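Local coordinates for aluminum resistance protein (Clostridium novyi, PDB 3I16), which probably acts as a pyridoxal-5'-phosphate-dependent carbon-sulfur lyase of the methionine gamma-lyase family, with a probable part in aluminium resistance, at residues L194-I199 with D226-T231; G160-E165 with K200-C205; K244-G249 with Q292-A297; I177-I182 with D212-V217; V362-W367 with Q375-A380. All blocks are in the same frame, centred on the assembly; numbering follows the deposited sequence. Where two conformers were deposited one is given.

Contact 1: residues L194-I199 with D226-T231; sequences LLIEDI and DTKEPT. With EDO (1,2-ethanediol), chain N.
I196 lays its CD1 methyl over the backbone that runs from K228 to P230, where helix 196-209 begins beside the loop leading from strand 214-218 to strand 237-241. This is the helix of a beta-alpha-beta unit in the PLP-dependent aminotransferase fold, and its first turn rests on the loop that follows the second strand of the unit. CD1 lies 3.6 Å from the carbonyl O of K228 and close to the ring nitrogen of P230, so the methyl lies against the backbone itself. The other branch, CG2, turns to the aliphatic root of K228, whose ammonium end leads away. CG1 of I196 stands anti to the carbonyl carbon (chi1 -67°) and the arm bends again at CD1 (chi2 -63°), which sets the terminal methyl against the K228-P230 backbone. One turn on, the tip of I199, CD1, meets the pyrrolidine ring of P230 at CG, 4.0 Å away, while its CG2 branch approaches CB of the same ring. The two isoleucines thus hold different parts of the proline, I196 at CD and I199 at CG and CB. No hydrogen bond crosses the contact; each segment has polar bonds of its own. D226 makes an Asx turn, its OD2 accepting from K228 N from above the carboxylate plane. E229 OE1 forms a salt bridge with R184, and its OE2 accepts from the backbone N of F224. At the helix start L195 occupies the N-cap position, and its N donates to D198 OD2 over 2.9 Å; that oxygen also accepts from O2 of an ethanediol molecule at 2.7 Å.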
# COMPACT_ATOMS: atom_id res chain seq x y z
N LEU B 194 3.76 29.28 23.84
CA LEU B 194 2.58 29.72 24.61
C LEU B 194 1.91 28.58 25.32
O LEU B 194 1.58 27.57 24.72
CB LEU B 194 1.51 30.39 23.74
CG LEU B 194 1.76 31.75 23.13
CD1 LEU B 194 0.40 32.30 22.73
CD2 LEU B 194 2.42 32.70 24.08
N LEU B 195 1.66 28.76 26.61
CA LEU B 195 0.97 27.78 27.39
C LEU B 195 -0.53 27.87 27.08
O LEU B 195 -1.01 28.87 26.55
CB LEU B 195 1.21 28.03 28.87
CG LEU B 195 2.67 28.00 29.38
CD1 LEU B 195 2.74 28.48 30.82
CD2 LEU B 195 3.28 26.63 29.25
N ILE B 196 -1.27 26.83 27.42
CA ILE B 196 -2.72 26.82 27.23
C ILE B 196 -3.38 28.01 27.95
O ILE B 196 -4.35 28.58 27.43
CB ILE B 196 -3.36 25.49 27.72
CG1 ILE B 196 -2.93 24.32 26.83
CG2 ILE B 196 -4.91 25.62 27.82
CD1 ILE B 196 -3.37 24.39 25.33
N GLU B 197 -2.86 28.38 29.14
CA GLU B 197 -3.40 29.54 29.88
C GLU B 197 -3.16 30.85 29.14
O GLU B 197 -3.99 31.76 29.21
CB GLU B 197 -2.85 29.63 31.31
CG GLU B 197 -1.37 30.00 31.40
CD GLU B 197 -0.87 30.22 32.82
OE1 GLU B 197 -1.48 29.69 33.78
OE2 GLU B 197 0.15 30.94 32.97
N ASP B 198 -2.02 30.96 28.44
CA ASP B 198 -1.71 32.16 27.64
C ASP B 198 -2.65 32.22 26.45
O ASP B 198 -3.11 33.28 26.05
CB ASP B 198 -0.27 32.15 27.11
CG ASP B 198 0.81 32.07 28.23
OD1 ASP B 198 0.70 32.77 29.24
OD2 ASP B 198 1.78 31.31 28.06
N ILE B 199 -2.94 31.06 25.86
CA ILE B 199 -3.84 30.99 24.73
C ILE B 199 -5.24 31.40 25.18
O ILE B 199 -5.90 32.18 24.49
CB ILE B 199 -3.84 29.60 24.07
CG1 ILE B 199 -2.49 29.37 23.38
CG2 ILE B 199 -5.01 29.49 23.06
CD1 ILE B 199 -2.20 27.93 22.92
N ASP B 226 -0.26 19.05 27.35
CA ASP B 226 -1.06 19.35 28.51
C ASP B 226 -2.29 18.47 28.37
O ASP B 226 -2.47 17.80 27.35
CB ASP B 226 -1.42 20.85 28.52
CG ASP B 226 -2.04 21.31 29.82
OD1 ASP B 226 -1.40 21.18 30.87
OD2 ASP B 226 -3.19 21.77 29.80
N THR B 227 -3.13 18.45 29.40
CA THR B 227 -4.36 17.68 29.38
C THR B 227 -5.42 18.43 28.57
O THR B 227 -6.42 17.83 28.17
CB THR B 227 -4.90 17.40 30.79
OG1 THR B 227 -5.10 18.63 31.47
CG2 THR B 227 -3.91 16.56 31.58
N LYS B 228 -5.21 19.73 28.35
CA LYS B 228 -6.07 20.55 27.51
C LYS B 228 -5.39 20.92 26.19
O LYS B 228 -4.16 20.95 26.10
CB LYS B 228 -6.46 21.85 28.22
CG LYS B 228 -7.36 21.67 29.43
CD LYS B 228 -7.92 23.01 29.89
CE LYS B 228 -8.98 22.81 30.96
NZ LYS B 228 -8.42 22.08 32.11
N GLU B 229 -6.20 21.22 25.19
CA GLU B 229 -5.72 21.72 23.90
C GLU B 229 -6.35 23.12 23.72
O GLU B 229 -7.21 23.53 24.51
CB GLU B 229 -6.11 20.76 22.79
CG GLU B 229 -5.38 19.40 22.87
CD GLU B 229 -3.88 19.47 22.63
OE1 GLU B 229 -3.43 20.36 21.88
OE2 GLU B 229 -3.13 18.61 23.17
N PRO B 230 -5.92 23.87 22.69
CA PRO B 230 -6.46 25.22 22.56
C PRO B 230 -7.97 25.26 22.35
O PRO B 230 -8.60 26.24 22.71
CB PRO B 230 -5.73 25.78 21.34
CG PRO B 230 -4.45 25.03 21.31
CD PRO B 230 -4.80 23.63 21.76
N THR B 231 -8.53 24.19 21.81
CA THR B 231 -9.96 24.09 21.58
C THR B 231 -10.74 23.95 22.91
O THR B 231 -11.95 24.15 22.93
CB THR B 231 -10.28 22.91 20.63
OG1 THR B 231 -9.55 21.76 21.08
CG2 THR B 231 -9.84 23.24 19.19
C1 EDO N . 4.91 32.34 27.04
O1 EDO N . 5.79 33.27 27.68
C2 EDO N . 4.84 31.08 27.89
O2 EDO N . 4.28 31.37 29.17

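Contact 2: residues G160-E165 with K200-C205; sequences GKPNLE and KSIVDC. With EDO (1,2-ethanediol), chain N.
P162 and I202 meet with their side chains crossed at about a right angle: the arm of the isoleucine runs across the CB-CG side of the pyrrolidine ring. CG1 of I202 lies 3.7 Å from P162 CB, and CD1 of I202 lies 3.8 Å from P162 CG, so two consecutive carbons of the arm meet two consecutive carbons of the ring. The arm is extended (chi2 168°), which carries its end to the proline although the CB of I202 does not face it directly. Two residues on, L164 approaches the same helix. Its CD2 methyl comes down on the backbone, 3.8 Å from the carbonyl O of S201 and near CA of I202, and reaches CB of C205 at 4.0 Å; the methyl thus sits between S201 and C205, residues one turn apart. The contact joins the start of helix 164-173 to helix 196-209, two helices that precede and follow strand 177-183 in the large PLP-binding part of an aminotransferase-like fold. N163 is the N-cap of the first of them, its OD1 accepting from E166 N. C205 turns its sulfur back toward that helix start: SG, anti to the backbone N (chi1 174°), lies 3.8 Å from the carbonyl O of L164. The hydroxyl of S201 is engaged within its own helix by the carbonyl O of D198. On the solvent side K200 NZ forms a salt bridge with D204 OD2 on its syn lone pair, while K161 NZ donates to O2 of an ethanediol at 2.7 Å.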
# COMPACT_ATOMS: atom_id res chain seq x y z
N GLY B 160 8.09 38.06 26.35
CA GLY B 160 7.56 36.88 25.64
C GLY B 160 6.06 36.65 25.82
O GLY B 160 5.50 35.75 25.19
N LYS B 161 5.40 37.46 26.66
CA LYS B 161 3.97 37.28 26.91
C LYS B 161 3.09 38.02 25.91
O LYS B 161 3.52 39.01 25.30
CB LYS B 161 3.63 37.77 28.33
CG LYS B 161 4.39 37.06 29.44
CD LYS B 161 4.04 35.58 29.55
CE LYS B 161 4.86 34.89 30.66
NZ LYS B 161 4.43 33.48 30.90
N PRO B 162 1.84 37.57 25.74
CA PRO B 162 0.94 38.30 24.83
C PRO B 162 0.70 39.73 25.27
O PRO B 162 0.58 39.97 26.48
CB PRO B 162 -0.36 37.50 24.90
CG PRO B 162 0.06 36.12 25.34
CD PRO B 162 1.27 36.30 26.20
N ASN B 163 0.68 40.67 24.32
CA ASN B 163 0.42 42.06 24.63
C ASN B 163 -1.07 42.31 24.45
O ASN B 163 -1.53 42.84 23.43
CB ASN B 163 1.24 42.99 23.72
CG ASN B 163 1.14 44.44 24.15
OD1 ASN B 163 0.31 44.81 24.98
ND2 ASN B 163 1.99 45.29 23.58
N LEU B 164 -1.83 41.96 25.48
CA LEU B 164 -3.27 42.02 25.44
C LEU B 164 -3.79 43.43 25.21
O LEU B 164 -4.70 43.63 24.42
CB LEU B 164 -3.88 41.40 26.71
CG LEU B 164 -3.55 39.94 27.03
CD1 LEU B 164 -4.23 39.53 28.36
CD2 LEU B 164 -3.95 38.97 25.90
N GLU B 165 -3.19 44.42 25.86
CA GLU B 165 -3.63 45.80 25.70
C GLU B 165 -3.49 46.26 24.26
O GLU B 165 -4.38 46.92 23.73
CB GLU B 165 -2.89 46.74 26.65
CG GLU B 165 -3.04 46.33 28.13
CD GLU B 165 -2.60 47.39 29.11
OE1 GLU B 165 -2.18 48.49 28.69
OE2 GLU B 165 -2.70 47.13 30.34
N LYS B 200 -5.68 30.91 26.34
CA LYS B 200 -6.96 31.29 26.90
C LYS B 200 -7.03 32.81 27.11
O LYS B 200 -8.02 33.43 26.77
CB LYS B 200 -7.22 30.61 28.25
CG LYS B 200 -8.61 30.92 28.84
CD LYS B 200 -8.83 30.23 30.17
CE LYS B 200 -10.30 30.32 30.63
NZ LYS B 200 -10.85 31.69 30.66
N SER B 201 -5.98 33.40 27.66
CA SER B 201 -6.02 34.84 27.91
C SER B 201 -6.19 35.63 26.59
O SER B 201 -6.89 36.61 26.58
CB SER B 201 -4.79 35.32 28.70
OG SER B 201 -3.66 35.33 27.86
N ILE B 202 -5.58 35.17 25.50
CA ILE B 202 -5.75 35.83 24.19
C ILE B 202 -7.19 35.65 23.68
O ILE B 202 -7.86 36.62 23.28
CB ILE B 202 -4.75 35.31 23.12
CG1 ILE B 202 -3.29 35.65 23.49
CG2 ILE B 202 -5.12 35.87 21.75
CD1 ILE B 202 -2.23 34.90 22.62
N VAL B 203 -7.69 34.43 23.73
CA VAL B 203 -9.07 34.19 23.26
C VAL B 203 -10.06 35.05 24.03
O VAL B 203 -10.85 35.79 23.41
CB VAL B 203 -9.44 32.71 23.30
CG1 VAL B 203 -10.90 32.51 22.89
CG2 VAL B 203 -8.51 31.95 22.38
N ASP B 204 -10.00 35.00 25.37
CA ASP B 204 -10.91 35.83 26.19
C ASP B 204 -10.82 37.32 25.85
O ASP B 204 -11.83 38.02 25.79
CB ASP B 204 -10.65 35.62 27.68
CG ASP B 204 -11.03 34.24 28.14
OD1 ASP B 204 -11.66 33.51 27.36
OD2 ASP B 204 -10.70 33.87 29.28
N CYS B 205 -9.61 37.79 25.63
CA CYS B 205 -9.39 39.18 25.28
C CYS B 205 -10.04 39.55 23.93
O CYS B 205 -10.74 40.58 23.80
CB CYS B 205 -7.89 39.42 25.25
SG CYS B 205 -7.38 41.01 24.68
C1 EDO N . 4.91 32.34 27.04
O1 EDO N . 5.79 33.27 27.68
C2 EDO N . 4.84 31.08 27.89
O2 EDO N . 4.28 31.37 29.17

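Contact 3: residues K244-G249 with Q292-A297; sequences KNIGGG and QGLFLA. With EDO (1,2-ethanediol), chain M.
The loop carrying K244, a residue of the PLP pocket, packs against helix 287-318 through G247 and G248. The carbonyl O of G247 lies 3.2 Å from CA of G293, and in return CA of G248 stands 3.4 Å from the carbonyl O of G293, so CA-H...O contacts run both ways. G248 also brings its CA to 4.0 Å from CA of A297. Glycine faces glycine here, G248 against G293, and the absence of side chains lets the backbones come this close; the positive phi of G248 suits glycine as well. In the PLP-dependent aminotransferase fold the loop joins strand 237-241 to strand 255-259. Beside the glycines, A297 aims its CB at two successive carbonyls, 3.4 Å from N245 O and a little farther from I246 O. I246 and L294 lie side by side, pointing the same way. The L294 arm, CG anti to the backbone N (chi1 172°), swings its CD1 to 3.7 Å from I246 CG1. Y82 of helix 73-86 touches both of these side chains. Q292 reaches across the subunit interface, its NE2 donating to G249 O of the second subunit.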
# COMPACT_ATOMS: atom_id res chain seq x y z
N LYS B 244 4.23 15.40 12.94
CA LYS B 244 4.75 15.92 14.20
C LYS B 244 4.06 15.06 15.26
O LYS B 244 3.74 13.93 15.00
CB LYS B 244 4.49 17.41 14.38
CG LYS B 244 5.10 18.28 13.31
CD LYS B 244 4.91 19.75 13.65
CE LYS B 244 5.38 20.63 12.50
NZ LYS B 244 6.77 20.29 12.09
N ASN B 245 3.83 15.60 16.46
CA ASN B 245 3.28 14.83 17.60
C ASN B 245 2.11 13.87 17.34
O ASN B 245 2.18 12.69 17.66
CB ASN B 245 2.82 15.77 18.73
CG ASN B 245 3.89 16.77 19.17
OD1 ASN B 245 4.80 17.09 18.43
ND2 ASN B 245 3.72 17.31 20.39
N ILE B 246 1.02 14.40 16.79
CA ILE B 246 -0.25 13.64 16.71
C ILE B 246 -0.26 12.44 15.79
O ILE B 246 -1.18 11.60 15.86
CB ILE B 246 -1.45 14.60 16.43
CG1 ILE B 246 -2.77 13.97 16.87
CG2 ILE B 246 -1.48 15.06 14.97
CD1 ILE B 246 -3.85 14.98 17.24
N GLY B 247 0.72 12.35 14.92
CA GLY B 247 0.88 11.16 14.07
C GLY B 247 1.58 10.01 14.80
O GLY B 247 1.71 8.92 14.24
N GLY B 248 2.10 10.28 16.00
CA GLY B 248 2.72 9.25 16.87
C GLY B 248 3.88 8.52 16.25
O GLY B 248 4.12 7.35 16.56
N GLY B 249 4.56 9.20 15.33
CA GLY B 249 5.70 8.65 14.63
C GLY B 249 5.35 7.66 13.53
O GLY B 249 6.24 7.12 12.92
N GLN B 292 -3.76 4.39 14.41
CA GLN B 292 -2.77 3.83 15.32
C GLN B 292 -1.80 4.89 15.86
O GLN B 292 -1.44 4.87 17.04
CB GLN B 292 -2.02 2.66 14.69
CG GLN B 292 -1.32 1.82 15.76
CD GLN B 292 -0.68 0.57 15.25
OE1 GLN B 292 -0.68 0.29 14.05
NE2 GLN B 292 -0.11 -0.21 16.18
N GLY B 293 -1.41 5.82 14.99
CA GLY B 293 -0.53 6.92 15.36
C GLY B 293 -1.15 7.84 16.41
O GLY B 293 -0.49 8.24 17.36
N LEU B 294 -2.43 8.17 16.24
CA LEU B 294 -3.12 9.01 17.25
C LEU B 294 -3.11 8.32 18.61
O LEU B 294 -2.91 8.95 19.66
CB LEU B 294 -4.58 9.26 16.84
CG LEU B 294 -5.49 9.96 17.87
CD1 LEU B 294 -4.94 11.33 18.21
CD2 LEU B 294 -6.91 10.05 17.33
N PHE B 295 -3.32 7.01 18.59
CA PHE B 295 -3.39 6.24 19.83
C PHE B 295 -2.05 6.22 20.56
O PHE B 295 -2.01 6.21 21.79
CB PHE B 295 -3.87 4.82 19.54
CG PHE B 295 -4.20 4.05 20.77
CD1 PHE B 295 -5.39 4.29 21.44
CD2 PHE B 295 -3.31 3.11 21.28
CE1 PHE B 295 -5.69 3.61 22.59
CE2 PHE B 295 -3.62 2.40 22.43
CZ PHE B 295 -4.81 2.66 23.09
N LEU B 296 -0.96 6.20 19.80
CA LEU B 296 0.40 6.25 20.36
C LEU B 296 0.87 7.65 20.68
O LEU B 296 1.84 7.80 21.42
CB LEU B 296 1.42 5.64 19.39
CG LEU B 296 1.33 4.12 19.20
CD1 LEU B 296 2.08 3.72 17.98
CD2 LEU B 296 1.84 3.39 20.45
N ALA B 297 0.18 8.66 20.17
CA ALA B 297 0.67 10.05 20.27
C ALA B 297 0.87 10.58 21.70
O ALA B 297 1.85 11.26 21.95
CB ALA B 297 -0.19 11.03 19.42
C1 EDO M . 1.29 -0.14 11.06
O1 EDO M . 0.92 -1.39 10.43
C2 EDO M . 0.16 0.89 11.01
O2 EDO M . -1.05 0.34 11.55

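Contact 4: residues I177-I182 with D212-V217; sequences ITLVHI and DIICFV
V180 and I213 touch through one methyl each, CG2 to CG2 at 3.8 Å, where the parallel pair of strands 177-183 and 214-218 begins. V180 sets CG1 anti to its nitrogen (chi1 165°), which leaves CG2 beside that nitrogen and turned to the isoleucine. Farther along the same face I182 and V217 cross at a slant, with I182 CD1 4.0 Å from V217 CG2; the second methyl of V217, CG1, leans instead on the carbonyl O of I182. L179, H181, I214 and F216 occupy the reverse face. F216, its CG trans to N (chi1 175°), brings CD2 to 4.1 Å from CD2 of H181, meeting the imidazole at its edge and near its plane. The other side of that imidazole is anchored, since ND1 is hydrogen-bonded to S120 OG, which should limit its rotation. Beneath the side chains four backbone bonds set the register. V180 serves both ways, its N donating to I214 O at 2.8 Å and its O accepting from F216 N, nearly straight in each case. I214 N meets T178 O off the carbonyl axis, at a C=O...N angle of 138°, where the pair begins. A water there bridges I177 O and D212 OD1. The two strands are joined by a right-handed beta-alpha-beta crossover through helix 196-209 in the seven-stranded sheet of the PLP-binding domain. That helix, through I202 and V206, covers the V180, I182 and C215 face, whereas helix 100-111 packs on L179 and F216, and strand 117-120 bonds to the far edge of strand 177-183.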
# COMPACT_ATOMS: atom_id res chain seq x y z
N ILE B 177 -11.06 43.32 10.97
CA ILE B 177 -10.36 42.14 11.47
C ILE B 177 -11.38 41.08 11.88
O ILE B 177 -12.19 41.28 12.81
CB ILE B 177 -9.44 42.46 12.66
CG1 ILE B 177 -8.30 43.40 12.22
CG2 ILE B 177 -8.89 41.17 13.23
CD1 ILE B 177 -7.49 43.98 13.36
N THR B 178 -11.37 39.96 11.16
CA THR B 178 -12.32 38.88 11.40
C THR B 178 -11.69 37.59 11.89
O THR B 178 -12.41 36.64 12.21
CB THR B 178 -13.12 38.56 10.13
OG1 THR B 178 -12.23 38.12 9.10
CG2 THR B 178 -13.93 39.80 9.66
N LEU B 179 -10.36 37.54 11.92
CA LEU B 179 -9.64 36.36 12.36
C LEU B 179 -8.37 36.74 13.09
O LEU B 179 -7.67 37.64 12.64
CB LEU B 179 -9.31 35.48 11.16
CG LEU B 179 -8.56 34.16 11.39
CD1 LEU B 179 -9.02 33.12 10.37
CD2 LEU B 179 -7.08 34.38 11.35
N VAL B 180 -8.11 36.07 14.21
CA VAL B 180 -6.87 36.26 14.98
C VAL B 180 -6.11 34.94 14.90
O VAL B 180 -6.68 33.86 15.16
CB VAL B 180 -7.13 36.72 16.46
CG1 VAL B 180 -5.86 36.55 17.36
CG2 VAL B 180 -7.58 38.18 16.50
N HIS B 181 -4.85 35.03 14.48
CA HIS B 181 -3.96 33.91 14.35
C HIS B 181 -2.98 33.90 15.53
O HIS B 181 -2.28 34.89 15.79
CB HIS B 181 -3.22 33.97 13.02
CG HIS B 181 -1.96 33.17 12.98
ND1 HIS B 181 -0.71 33.75 13.08
CD2 HIS B 181 -1.74 31.84 12.87
CE1 HIS B 181 0.21 32.81 13.04
NE2 HIS B 181 -0.39 31.65 12.89
N ILE B 182 -2.93 32.77 16.22
CA ILE B 182 -2.09 32.56 17.38
C ILE B 182 -1.16 31.36 17.15
O ILE B 182 -1.61 30.25 16.93
CB ILE B 182 -2.98 32.17 18.57
CG1 ILE B 182 -4.02 33.26 18.87
CG2 ILE B 182 -2.16 31.86 19.77
CD1 ILE B 182 -5.22 32.68 19.64
N ASP B 212 -17.58 37.49 17.34
CA ASP B 212 -17.52 36.84 16.03
C ASP B 212 -16.11 36.65 15.44
O ASP B 212 -15.98 36.00 14.41
CB ASP B 212 -18.46 37.52 15.01
CG ASP B 212 -18.05 38.95 14.64
OD1 ASP B 212 -16.97 39.43 15.04
OD2 ASP B 212 -18.84 39.60 13.92
N ILE B 213 -15.07 37.17 16.08
CA ILE B 213 -13.70 37.00 15.56
C ILE B 213 -13.27 35.53 15.69
O ILE B 213 -13.37 34.93 16.75
CB ILE B 213 -12.68 37.96 16.30
CG1 ILE B 213 -13.06 39.42 16.09
CG2 ILE B 213 -11.25 37.74 15.80
CD1 ILE B 213 -12.36 40.41 17.04
N ILE B 214 -12.84 34.93 14.59
CA ILE B 214 -12.39 33.54 14.63
C ILE B 214 -11.01 33.51 15.30
O ILE B 214 -10.08 34.23 14.91
CB ILE B 214 -12.27 32.94 13.21
CG1 ILE B 214 -13.64 32.91 12.53
CG2 ILE B 214 -11.67 31.53 13.23
CD1 ILE B 214 -14.75 32.24 13.36
N CYS B 215 -10.89 32.72 16.36
CA CYS B 215 -9.62 32.52 17.02
C CYS B 215 -9.00 31.22 16.51
O CYS B 215 -9.46 30.12 16.83
CB CYS B 215 -9.82 32.52 18.52
SG CYS B 215 -10.11 34.23 19.12
N PHE B 216 -7.96 31.38 15.68
CA PHE B 216 -7.26 30.28 15.04
C PHE B 216 -5.88 30.01 15.64
O PHE B 216 -5.05 30.91 15.73
CB PHE B 216 -7.13 30.57 13.53
CG PHE B 216 -6.32 29.56 12.76
CD1 PHE B 216 -6.65 28.21 12.80
CD2 PHE B 216 -5.28 29.96 11.94
CE1 PHE B 216 -5.91 27.28 12.09
CE2 PHE B 216 -4.54 29.03 11.20
CZ PHE B 216 -4.86 27.69 11.26
N VAL B 217 -5.62 28.77 16.05
CA VAL B 217 -4.33 28.41 16.62
C VAL B 217 -3.58 27.39 15.78
O VAL B 217 -4.13 26.34 15.41
CB VAL B 217 -4.46 27.83 18.04
CG1 VAL B 217 -3.04 27.54 18.62
CG2 VAL B 217 -5.24 28.78 18.94
O HOH W 1 -15.27 40.82 13.40

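Contact 5: residues V362-W367 with Q375-A380; sequences VSCEPW and QVIMAA
The carbonyl O of V376 takes the shortest polar bond of the contact, from W367 N at 2.9 Å, with the donor standing above the carbonyl plane. CA of P366 adds a CA-H...O contact to the same oxygen at 3.4 Å. The return bond, V376 N to W367 O, is weak at 3.5 Å, leaving W367 and V376 as an antiparallel hydrogen-bonded pair with one firm side. Q375 extends its chain alongside the other strand: OE1 lies 3.7 Å from P366 CB, while NE2 is bonded to D368 just beyond the strand. The two segments form a beta hairpin at the edge of the six-stranded antiparallel sheet, with strand 366-367 outermost within the chain and strand 376-379 bonded next to strand 392-396. I377 lays its arm along the E365 and C364 backbone. With CG1 trans to N (chi1 -180°) and an extended continuation, CG1 reaches the carbonyl carbon of E365, and CD1 comes to 3.7 Å from C364 O. C364 instead faces the end of the strand: its CB is 3.3 Å from the carbonyl O of M378, a selenomethionine, and SG lies 4.0 Å from I377 CG1. Helix 342-354 covers I377 and A379, and its K350 bonds to C364 O and forms a salt bridge with E365. The indole of W367 leaves the hairpin to meet Y70 of the third subunit edge-to-face.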
# COMPACT_ATOMS: atom_id res chain seq x y z
N VAL B 362 24.66 10.02 5.85
CA VAL B 362 24.51 11.23 5.05
C VAL B 362 25.04 12.37 5.90
O VAL B 362 24.65 12.49 7.04
CB VAL B 362 23.02 11.48 4.72
CG1 VAL B 362 22.82 12.90 4.21
CG2 VAL B 362 22.52 10.45 3.73
N SER B 363 25.97 13.17 5.38
CA SER B 363 26.47 14.33 6.13
C SER B 363 25.54 15.47 5.78
O SER B 363 25.48 15.88 4.63
CB SER B 363 27.91 14.68 5.75
OG SER B 363 28.37 15.79 6.51
N CYS B 364 24.78 15.97 6.76
CA CYS B 364 23.81 17.01 6.45
C CYS B 364 24.50 18.37 6.37
O CYS B 364 25.54 18.61 7.01
CB CYS B 364 22.60 17.00 7.39
SG CYS B 364 22.93 17.35 9.12
N GLU B 365 23.95 19.20 5.50
CA GLU B 365 24.49 20.50 5.18
C GLU B 365 23.34 21.50 5.00
O GLU B 365 22.19 21.09 4.83
CB GLU B 365 25.28 20.40 3.86
CG GLU B 365 26.51 19.45 3.89
CD GLU B 365 27.66 19.94 4.79
OE1 GLU B 365 27.63 21.10 5.24
OE2 GLU B 365 28.60 19.15 5.03
N PRO B 366 23.63 22.81 5.03
CA PRO B 366 22.56 23.80 4.82
C PRO B 366 21.95 23.69 3.44
O PRO B 366 22.66 23.39 2.50
CB PRO B 366 23.29 25.14 4.94
CG PRO B 366 24.47 24.87 5.78
CD PRO B 366 24.89 23.46 5.46
N TRP B 367 20.64 23.89 3.32
CA TRP B 367 20.07 23.90 1.98
C TRP B 367 18.87 24.86 1.86
O TRP B 367 18.35 25.35 2.86
CB TRP B 367 19.75 22.48 1.49
CG TRP B 367 18.60 21.84 2.14
CD1 TRP B 367 18.56 21.30 3.39
CD2 TRP B 367 17.31 21.63 1.56
NE1 TRP B 367 17.31 20.77 3.63
CE2 TRP B 367 16.52 20.97 2.53
CE3 TRP B 367 16.75 21.94 0.32
CZ2 TRP B 367 15.19 20.61 2.29
CZ3 TRP B 367 15.42 21.59 0.08
CH2 TRP B 367 14.65 20.93 1.07
N GLN B 375 19.42 29.85 4.65
CA GLN B 375 19.66 28.43 4.52
C GLN B 375 19.70 27.81 5.91
O GLN B 375 20.34 28.34 6.85
CB GLN B 375 20.94 28.11 3.75
CG GLN B 375 20.78 28.33 2.26
CD GLN B 375 21.86 27.66 1.44
OE1 GLN B 375 22.89 27.23 1.97
NE2 GLN B 375 21.63 27.56 0.14
N VAL B 376 19.00 26.69 6.01
CA VAL B 376 18.89 25.93 7.23
C VAL B 376 19.51 24.54 7.03
O VAL B 376 19.40 23.94 5.96
CB VAL B 376 17.42 25.74 7.61
CG1 VAL B 376 17.33 25.13 9.01
CG2 VAL B 376 16.67 27.08 7.53
N ILE B 377 20.16 24.07 8.07
CA ILE B 377 20.72 22.73 8.11
C ILE B 377 19.72 21.90 8.92
O ILE B 377 19.24 22.37 9.95
CB ILE B 377 22.11 22.73 8.75
CG1 ILE B 377 22.68 21.31 8.77
CG2 ILE B 377 22.08 23.32 10.14
CD1 ILE B 377 24.08 21.26 9.16
N MSE B 378 19.33 20.73 8.41
CA MSE B 378 18.43 19.86 9.16
C MSE B 378 19.05 18.46 9.31
O MSE B 378 19.62 17.92 8.36
CB MSE B 378 17.02 19.76 8.54
CG MSE B 378 16.01 18.94 9.47
SE MSE B 378 14.08 18.72 8.93
CE MSE B 378 13.38 17.67 10.46
N ALA B 379 18.98 17.92 10.52
CA ALA B 379 19.35 16.54 10.79
C ALA B 379 17.99 15.86 10.74
O ALA B 379 17.08 16.23 11.49
CB ALA B 379 19.95 16.40 12.17
N ALA B 380 17.82 14.89 9.85
CA ALA B 380 16.52 14.22 9.73
C ALA B 380 16.60 12.73 9.28
O ALA B 380 15.94 12.32 8.32
CB ALA B 380 15.64 15.01 8.79

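Contacts 1, 2 and 4 form one continuous block around helix 196-209. L194 CD1 of contact 1 meets I202 CD1 of contact 2 at 3.7 Å, I202 CG2 lies 3.8 Å from I182 CD1 of contact 4, and P230 CB packs on V217 CG2 at 3.9 Å. One ethanediol also bridges contacts 1 and 2, through D198 and K161. Contact 3 stands apart, its nearest atoms about 7 Å from those of contact 1 and of contact 5, while contact 5 lies about 18 Å from contact 4 by nearest atoms. The cofactor relates the scattered pieces: contact 3 supplies K244 to its pocket, and the side chains of H181 and M378 lie about 7 and 8 Å from a bound PLP.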